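Local coordinates for hypothetical protein (Staphylococcus aureus subsp. aureus, PDB 1QYI) that is of unknown function but probably acts as a hydrolase of the haloacid dehalogenase (HAD) superfamily, with a large helical region joined to its Rossmann-like core, at residues E179-Q182 with E183-G187; Y191-V194 with E195-I198; E15-C18 with F19-S22. All blocks are in the same frame, centred on the assembly; numbering follows the deposited sequence.

In the fold
The three contacts are local, each lying within one continuous run of chain, so none closes a loop between distant parts, and they follow in series without nesting or crossing. After strand 3-6 of the parallel sheet, contact 3 forms the first turns of helix 16-31, where the chain leaves the core. Far along the sequence, helix 172-195 packs against that helix; contact 1 supplies part of this packing through Val-180, Tyr-181 and Trp-184, its centre about 11 Å from that of contact 3. Contact 2 ends helix 172-195 and turns the chain back along it, touching contact 1 directly while staying about 10 Å, nearest atoms, from contact 3. Contact 1 thus links the other two.

Contact 1 (E179-Q182 with E183-G187); sequences EVYQ and EWYLG
Tyr-181 and Tyr-185, one helical turn apart, illustrate how an i, i+4 aromatic pair can share a direction without truly stacking. Both carry CG anti to the backbone N (chi1 172° and -158°), which sends the rings out side by side. Their planes are nearly parallel but slid apart, with centroids 6.0 Å separated and little overlap. The touching is done by Tyr-181 OH, which lies 3.7 Å from Tyr-185 CD2, obliquely to that ring.

A second apolar contact joins Val-180 and Trp-184. The CG1 branch of Val-180 comes alongside the indole of Trp-184, 3.9 Å from its CD1. Beyond the segment, Trp-184 and Tyr-181 both pack on Val-21 of helix 16-31, Tyr-181 meets Trp-78 edge-to-face, and Trp-184 has a cation-pi partner in Lys-204.

Beneath these side chains run regular i+4 backbone bonds. Glu-183 N reaches Glu-179 O at 3.1 Å and Trp-184 N reaches Val-180 O at 3.1 Å; those of Tyr-185 N to Tyr-181 O (2.8 Å) and Leu-186 N to Gln-182 O (2.7 Å) are shorter. Leu-186 CB lies 3.4 Å from the same acceptor, Gln-182 O.

Charge is handled outside the pair of segments: the extended Glu-183 carboxylate accepts from Arg-200 N through OE1, and from Ser-188 OG and Thr-201 N through OE2. Three such neutral donors would satisfy, and probably stabilise, a buried anion, while Tyr-181 and Trp-184 turn apolar surface to helix 16-31.

Contact 2 (Y191-V194 with E195-I198); sequences YEDV and EKKI
Glu-195 N donates to Tyr-191 O at 2.7 Å, with an N-H...O angle of 151°, closing the last regular turn of the helix. One residue on, the pattern weakens. Lys-196 N lies 2.8 Å from Glu-192 O, but the angle there is only 123°, a weak bond at the point where Lys-196 takes up positive phi and the helix stops. Lys-196 NZ makes a long salt bridge to Asp-193 OD1, 3.8 Å.

Past that turn the chain doubles back over Glu-192. Lys-197 O receives a CA-H...O contact from Glu-192 CA at 3.0 Å, and the extended Glu-192 side chain passes along the same carbonyl to bring OE2 to Ala-199 N, with which it hydrogen-bonds.

Packing centres on the Tyr-191 ring. Glu-195 lays its CB over one face, 4.1 Å from the centroid, in a CH-pi contact; its CG, beside the backbone N (chi1 -63°) and followed by a bend at chi2, stays close at 3.6 Å from Tyr-191 CE1. Ile-198 O approaches the ring edge, while the Lys-197 stem reaches the phenol, its CD 3.5 Å from Tyr-191 OH.

The turn therefore closes helix 172-195 and sends the following loop back along it. Tyr-191 leans on Glu-179 and Glu-183 of the same helix, and Lys-197 NZ forms a salt bridge with Glu-179, modelled too short for its length to be trusted, before the chain continues toward helix 217-229.

Contact 3 (E15-C18 with F19-S22); sequences EERC and FDVS
Arg-17 takes hold of Asp-20 side-on, a worked example of an i, i+3 salt bridge in which one oxygen serves two donors. NH2 comes to Asp-20 OD2 at 2.9 Å, nearly along the C-O axis, and NE reaches the same oxygen at 3.1 Å from its anti side, out of the carboxylate plane. Guanidinium and carboxylate are turned 63° against each other, so this is not a flat two-by-two pairing. Bends at chi2 and chi3 curl the arginine round to the acid one turn further on.

The remaining polar ends find partners in other parts of the chain. Asp-20 OD1 and Glu-16 OE1 both form salt bridges with Arg-56 NH1, a shared cation that would offset the like charges of the two acids. Arg-17 NH1 donates to Gln-210 O, so the guanidinium also holds the loop there.

Among backbone donors, Cys-18 N is taken by Glu-15 O at 2.8 Å, three residues back. From there the i+4 pattern sets in: Asp-20 N to Glu-16 O (3.0 Å), Val-21 N to Arg-17 O (2.7 Å, almost straight at 174°) and Ser-22 N to Cys-18 O (2.7 Å).

Phe-19 covers this first turn. With CG anti to the carbonyl carbon (chi1 -48°), its ring swings back until Glu-15 O sits 3.7 Å above one face, toward the rim, while Glu-16 OE2 meets the ring edge in plane, 3.9 Å from Phe-19 CE2.

On another side Cys-18 packs on Tyr-185, while Glu-15 touches Asp-9 in the loop after strand 3-6. A helix leaving the sheet at this point is consistent with the start of a helical cap inserted after the first strand, as in many HAD-superfamily proteins.

Contact 1 (E179-Q182 with E183-G187)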
loop_
_atom_site.group_PDB
_atom_site.type_symbol
_atom_site.label_atom_id
_atom_site.label_comp_id
_atom_site.label_asym_id
_atom_site.label_seq_id
_atom_site.Cartn_x
_atom_site.Cartn_y
_atom_site.Cartn_z
ATOM N N GLU A 179 -13.332 3.565 -0.157
ATOM C CA GLU A 179 -13.924 3.301 1.161
ATOM C C GLU A 179 -14.113 1.804 1.354
ATOM O O GLU A 179 -13.950 1.282 2.460
ATOM C CB GLU A 179 -15.275 4.019 1.330
ATOM C CG GLU A 179 -15.164 5.526 1.245
ATOM C CD GLU A 179 -16.440 6.254 1.621
ATOM O OE1 GLU A 179 -17.548 5.707 1.442
ATOM O OE2 GLU A 179 -16.339 7.404 2.081
ATOM N N VAL A 180 -14.437 1.119 0.263
ATOM C CA VAL A 180 -14.654 -0.320 0.304
ATOM C C VAL A 180 -13.353 -1.019 0.644
ATOM O O VAL A 180 -13.340 -2.006 1.378
ATOM C CB VAL A 180 -15.151 -0.865 -1.051
ATOM C CG1 VAL A 180 -15.437 -2.348 -0.932
ATOM C CG2 VAL A 180 -16.395 -0.112 -1.498
ATOM N N TYR A 181 -12.257 -0.506 0.104
ATOM C CA TYR A 181 -10.951 -1.106 0.361
ATOM C C TYR A 181 -10.519 -0.912 1.821
ATOM O O TYR A 181 -10.021 -1.841 2.481
ATOM C CB TYR A 181 -9.913 -0.499 -0.587
ATOM C CG TYR A 181 -8.488 -0.895 -0.286
ATOM C CD1 TYR A 181 -7.778 -0.280 0.752
ATOM C CD2 TYR A 181 -7.831 -1.863 -1.053
ATOM C CE1 TYR A 181 -6.462 -0.609 1.014
ATOM C CE2 TYR A 181 -6.512 -2.199 -0.796
ATOM C CZ TYR A 181 -5.835 -1.567 0.238
ATOM O OH TYR A 181 -4.529 -1.888 0.505
ATOM N N GLN A 182 -10.732 0.305 2.317
ATOM C CA GLN A 182 -10.357 0.649 3.678
ATOM C C GLN A 182 -11.106 -0.190 4.710
ATOM O O GLN A 182 -10.528 -0.599 5.721
ATOM C CB GLN A 182 -10.571 2.154 3.917
ATOM C CG GLN A 182 -9.586 3.033 3.146
ATOM C CD GLN A 182 -8.149 2.880 3.630
ATOM O OE1 GLN A 182 -7.753 3.502 4.614
ATOM N NE2 GLN A 182 -7.367 2.034 2.952
ATOM N N GLU A 183 -12.384 -0.462 4.463
ATOM C CA GLU A 183 -13.139 -1.271 5.408
ATOM C C GLU A 183 -12.618 -2.700 5.333
ATOM O O GLU A 183 -12.469 -3.380 6.348
ATOM C CB GLU A 183 -14.637 -1.231 5.106
ATOM C CG GLU A 183 -15.439 -1.030 6.366
ATOM C CD GLU A 183 -16.936 -1.118 6.159
ATOM O OE1 GLU A 183 -17.473 -0.352 5.331
ATOM O OE2 GLU A 183 -17.573 -1.951 6.837
ATOM N N TRP A 184 -12.339 -3.145 4.115
ATOM C CA TRP A 184 -11.791 -4.470 3.887
ATOM C C TRP A 184 -10.497 -4.610 4.694
ATOM O O TRP A 184 -10.305 -5.580 5.423
ATOM C CB TRP A 184 -11.484 -4.643 2.401
ATOM C CG TRP A 184 -12.523 -5.413 1.613
ATOM C CD1 TRP A 184 -12.974 -5.138 0.355
ATOM C CD2 TRP A 184 -13.147 -6.642 2.009
ATOM N NE1 TRP A 184 -13.834 -6.133 -0.062
ATOM C CE2 TRP A 184 -13.948 -7.068 0.924
ATOM C CE3 TRP A 184 -13.086 -7.434 3.162
ATOM C CZ2 TRP A 184 -14.697 -8.238 0.968
ATOM C CZ3 TRP A 184 -13.831 -8.598 3.207
ATOM C CH2 TRP A 184 -14.623 -8.994 2.104
ATOM N N TYR A 185 -9.624 -3.615 4.571
ATOM C CA TYR A 185 -8.343 -3.631 5.255
ATOM C C TYR A 185 -8.385 -3.349 6.756
ATOM O O TYR A 185 -8.030 -4.216 7.558
ATOM C CB TYR A 185 -7.390 -2.649 4.572
ATOM C CG TYR A 185 -5.914 -2.920 4.804
ATOM C CD1 TYR A 185 -5.292 -2.579 6.005
ATOM C CD2 TYR A 185 -5.137 -3.509 3.806
ATOM C CE1 TYR A 185 -3.926 -2.813 6.199
ATOM C CE2 TYR A 185 -3.785 -3.748 3.988
ATOM C CZ TYR A 185 -3.184 -3.396 5.180
ATOM O OH TYR A 185 -1.837 -3.606 5.334
ATOM N N LEU A 186 -8.800 -2.147 7.144
ATOM C CA LEU A 186 -8.846 -1.792 8.565
ATOM C C LEU A 186 -9.933 -2.531 9.329
ATOM O O LEU A 186 -9.820 -2.738 10.539
ATOM C CB LEU A 186 -9.066 -0.289 8.732
ATOM C CG LEU A 186 -8.160 0.635 7.914
ATOM C CD1 LEU A 186 -8.713 2.047 7.974
ATOM C CD2 LEU A 186 -6.722 0.580 8.429
ATOM N N GLY A 187 -10.980 -2.938 8.623
ATOM C CA GLY A 187 -12.084 -3.604 9.288
ATOM C C GLY A 187 -13.089 -2.533 9.682
ATOM O O GLY A 187 -12.733 -1.365 9.784
#

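Contact 2 (Y191-V194 with E195-I198)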
loop_
_atom_site.group_PDB
_atom_site.type_symbol
_atom_site.label_atom_id
_atom_site.label_comp_id
_atom_site.label_asym_id
_atom_site.label_seq_id
_atom_site.Cartn_x
_atom_site.Cartn_y
_atom_site.Cartn_z
ATOM N N TYR A 191 -12.178 1.239 10.695
ATOM C CA TYR A 191 -12.597 2.062 9.573
ATOM C C TYR A 191 -13.247 3.334 10.102
ATOM O O TYR A 191 -12.825 4.430 9.750
ATOM C CB TYR A 191 -13.608 1.323 8.703
ATOM C CG TYR A 191 -14.178 2.169 7.587
ATOM C CD1 TYR A 191 -13.445 2.411 6.420
ATOM C CD2 TYR A 191 -15.456 2.702 7.684
ATOM C CE1 TYR A 191 -13.977 3.162 5.369
ATOM C CE2 TYR A 191 -15.999 3.453 6.653
ATOM C CZ TYR A 191 -15.263 3.678 5.491
ATOM O OH TYR A 191 -15.835 4.373 4.446
ATOM N N GLU A 192 -14.266 3.175 10.948
ATOM C CA GLU A 192 -14.996 4.307 11.518
ATOM C C GLU A 192 -14.066 5.255 12.276
ATOM O O GLU A 192 -14.149 6.473 12.117
ATOM C CB GLU A 192 -16.137 3.819 12.450
ATOM C CG GLU A 192 -17.027 2.708 11.841
ATOM C CD GLU A 192 -18.417 2.575 12.473
ATOM O OE1 GLU A 192 -18.540 2.318 13.696
ATOM O OE2 GLU A 192 -19.409 2.709 11.726
ATOM N N ASP A 193 -13.158 4.707 13.075
ATOM C CA ASP A 193 -12.248 5.553 13.840
ATOM C C ASP A 193 -11.164 6.257 13.018
ATOM O O ASP A 193 -10.773 7.374 13.343
ATOM C CB ASP A 193 -11.579 4.754 14.953
ATOM C CG ASP A 193 -10.983 5.652 16.015
ATOM O OD1 ASP A 193 -11.733 6.512 16.546
ATOM O OD2 ASP A 193 -9.773 5.506 16.318
ATOM N N VAL A 194 -10.684 5.607 11.962
ATOM C CA VAL A 194 -9.654 6.189 11.125
ATOM C C VAL A 194 -10.232 7.051 10.010
ATOM O O VAL A 194 -9.793 8.172 9.790
ATOM C CB VAL A 194 -8.778 5.087 10.493
ATOM C CG1 VAL A 194 -7.724 5.707 9.587
ATOM C CG2 VAL A 194 -8.112 4.257 11.580
ATOM N N GLU A 195 -11.214 6.517 9.302
ATOM C CA GLU A 195 -11.842 7.238 8.208
ATOM C C GLU A 195 -12.919 8.233 8.671
ATOM O O GLU A 195 -13.288 9.149 7.932
ATOM C CB GLU A 195 -12.447 6.240 7.226
ATOM C CG GLU A 195 -11.427 5.339 6.551
ATOM C CD GLU A 195 -10.327 6.124 5.881
ATOM O OE1 GLU A 195 -10.583 7.273 5.482
ATOM O OE2 GLU A 195 -9.203 5.600 5.752
ATOM N N LYS A 196 -13.410 8.058 9.896
ATOM C CA LYS A 196 -14.431 8.947 10.447
ATOM C C LYS A 196 -15.714 8.847 9.640
ATOM O O LYS A 196 -16.388 9.847 9.400
ATOM C CB LYS A 196 -13.930 10.398 10.467
ATOM C CG LYS A 196 -13.177 10.774 11.741
ATOM C CD LYS A 196 -11.980 9.866 11.989
ATOM C CE LYS A 196 -11.341 10.145 13.354
ATOM N NZ LYS A 196 -12.174 9.718 14.512
ATOM N N LYS A 197 -16.029 7.621 9.226
ATOM C CA LYS A 197 -17.219 7.310 8.452
ATOM C C LYS A 197 -17.838 6.067 9.051
ATOM O O LYS A 197 -17.145 5.280 9.696
ATOM C CB LYS A 197 -16.863 7.031 6.987
ATOM C CG LYS A 197 -16.220 8.193 6.276
ATOM C CD LYS A 197 -15.764 7.801 4.896
ATOM C CE LYS A 197 -15.103 8.982 4.219
ATOM N NZ LYS A 197 -14.562 8.650 2.879
ATOM N N ILE A 198 -19.146 5.912 8.834
ATOM C CA ILE A 198 -19.917 4.775 9.326
ATOM C C ILE A 198 -19.630 3.580 8.426
ATOM O O ILE A 198 -19.572 3.711 7.198
ATOM C CB ILE A 198 -21.452 5.099 9.335
ATOM C CG1 ILE A 198 -21.758 6.148 10.410
ATOM C CG2 ILE A 198 -22.271 3.870 9.670
ATOM C CD1 ILE A 198 -21.203 7.517 10.104
#

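Contact 3 (E15-C18 with F19-S22)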
loop_
_atom_site.group_PDB
_atom_site.type_symbol
_atom_site.label_atom_id
_atom_site.label_comp_id
_atom_site.label_asym_id
_atom_site.label_seq_id
_atom_site.Cartn_x
_atom_site.Cartn_y
_atom_site.Cartn_z
ATOM N N GLU A 15 3.735 -6.528 1.372
ATOM C CA GLU A 15 2.607 -5.720 0.907
ATOM C C GLU A 15 1.537 -6.525 0.181
ATOM O O GLU A 15 0.533 -5.965 -0.255
ATOM C CB GLU A 15 3.105 -4.621 -0.030
ATOM C CG GLU A 15 3.935 -3.541 0.633
ATOM C CD GLU A 15 4.500 -2.557 -0.378
ATOM O OE1 GLU A 15 5.242 -3.001 -1.282
ATOM O OE2 GLU A 15 4.209 -1.345 -0.268
ATOM N N GLU A 16 1.763 -7.832 0.058
ATOM C CA GLU A 16 0.846 -8.738 -0.638
ATOM C C GLU A 16 -0.630 -8.556 -0.302
ATOM O O GLU A 16 -1.474 -8.481 -1.200
ATOM C CB GLU A 16 1.236 -10.194 -0.354
ATOM C CG GLU A 16 2.535 -10.631 -1.021
ATOM C CD GLU A 16 2.467 -10.528 -2.537
ATOM O OE1 GLU A 16 1.553 -11.127 -3.147
ATOM O OE2 GLU A 16 3.337 -9.854 -3.119
ATOM N N ARG A 17 -0.939 -8.502 0.991
ATOM C CA ARG A 17 -2.311 -8.350 1.450
ATOM C C ARG A 17 -2.964 -7.128 0.806
ATOM O O ARG A 17 -4.167 -7.126 0.559
ATOM C CB ARG A 17 -2.343 -8.215 2.973
ATOM C CG ARG A 17 -3.525 -8.898 3.641
ATOM C CD ARG A 17 -3.238 -10.366 3.958
ATOM N NE ARG A 17 -3.899 -11.291 3.039
ATOM C CZ ARG A 17 -4.246 -12.543 3.353
ATOM N NH1 ARG A 17 -4.002 -13.026 4.561
ATOM N NH2 ARG A 17 -4.847 -13.316 2.461
ATOM N N CYS A 18 -2.172 -6.087 0.544
ATOM C CA CYS A 18 -2.709 -4.889 -0.084
ATOM C C CYS A 18 -3.281 -5.277 -1.440
ATOM O O CYS A 18 -4.427 -4.943 -1.760
ATOM C CB CYS A 18 -1.622 -3.821 -0.262
ATOM S SG CYS A 18 -1.170 -2.927 1.263
ATOM N N PHE A 19 -2.488 -5.997 -2.229
ATOM C CA PHE A 19 -2.922 -6.438 -3.552
ATOM C C PHE A 19 -4.139 -7.369 -3.417
ATOM O O PHE A 19 -5.014 -7.396 -4.291
ATOM C CB PHE A 19 -1.767 -7.147 -4.269
ATOM C CG PHE A 19 -0.463 -6.386 -4.218
ATOM C CD1 PHE A 19 -0.418 -5.024 -4.518
ATOM C CD2 PHE A 19 0.721 -7.033 -3.873
ATOM C CE1 PHE A 19 0.781 -4.321 -4.475
ATOM C CE2 PHE A 19 1.926 -6.337 -3.828
ATOM C CZ PHE A 19 1.958 -4.975 -4.130
ATOM N N ASP A 20 -4.183 -8.126 -2.321
ATOM C CA ASP A 20 -5.297 -9.024 -2.035
ATOM C C ASP A 20 -6.542 -8.161 -1.834
ATOM O O ASP A 20 -7.521 -8.283 -2.567
ATOM C CB ASP A 20 -5.052 -9.805 -0.738
ATOM C CG ASP A 20 -4.263 -11.073 -0.944
ATOM O OD1 ASP A 20 -3.653 -11.272 -2.027
ATOM O OD2 ASP A 20 -4.249 -11.876 0.013
ATOM N N VAL A 21 -6.503 -7.289 -0.832
ATOM C CA VAL A 21 -7.651 -6.439 -0.559
ATOM C C VAL A 21 -8.017 -5.688 -1.836
ATOM O O VAL A 21 -9.194 -5.579 -2.176
ATOM C CB VAL A 21 -7.382 -5.448 0.582
ATOM C CG1 VAL A 21 -8.598 -4.563 0.793
ATOM C CG2 VAL A 21 -7.073 -6.222 1.860
ATOM N N SER A 22 -7.017 -5.192 -2.560
ATOM C CA SER A 22 -7.295 -4.488 -3.798
ATOM C C SER A 22 -8.151 -5.380 -4.719
ATOM O O SER A 22 -9.141 -4.912 -5.306
ATOM C CB SER A 22 -5.991 -4.091 -4.487
ATOM O OG SER A 22 -6.248 -3.515 -5.768
#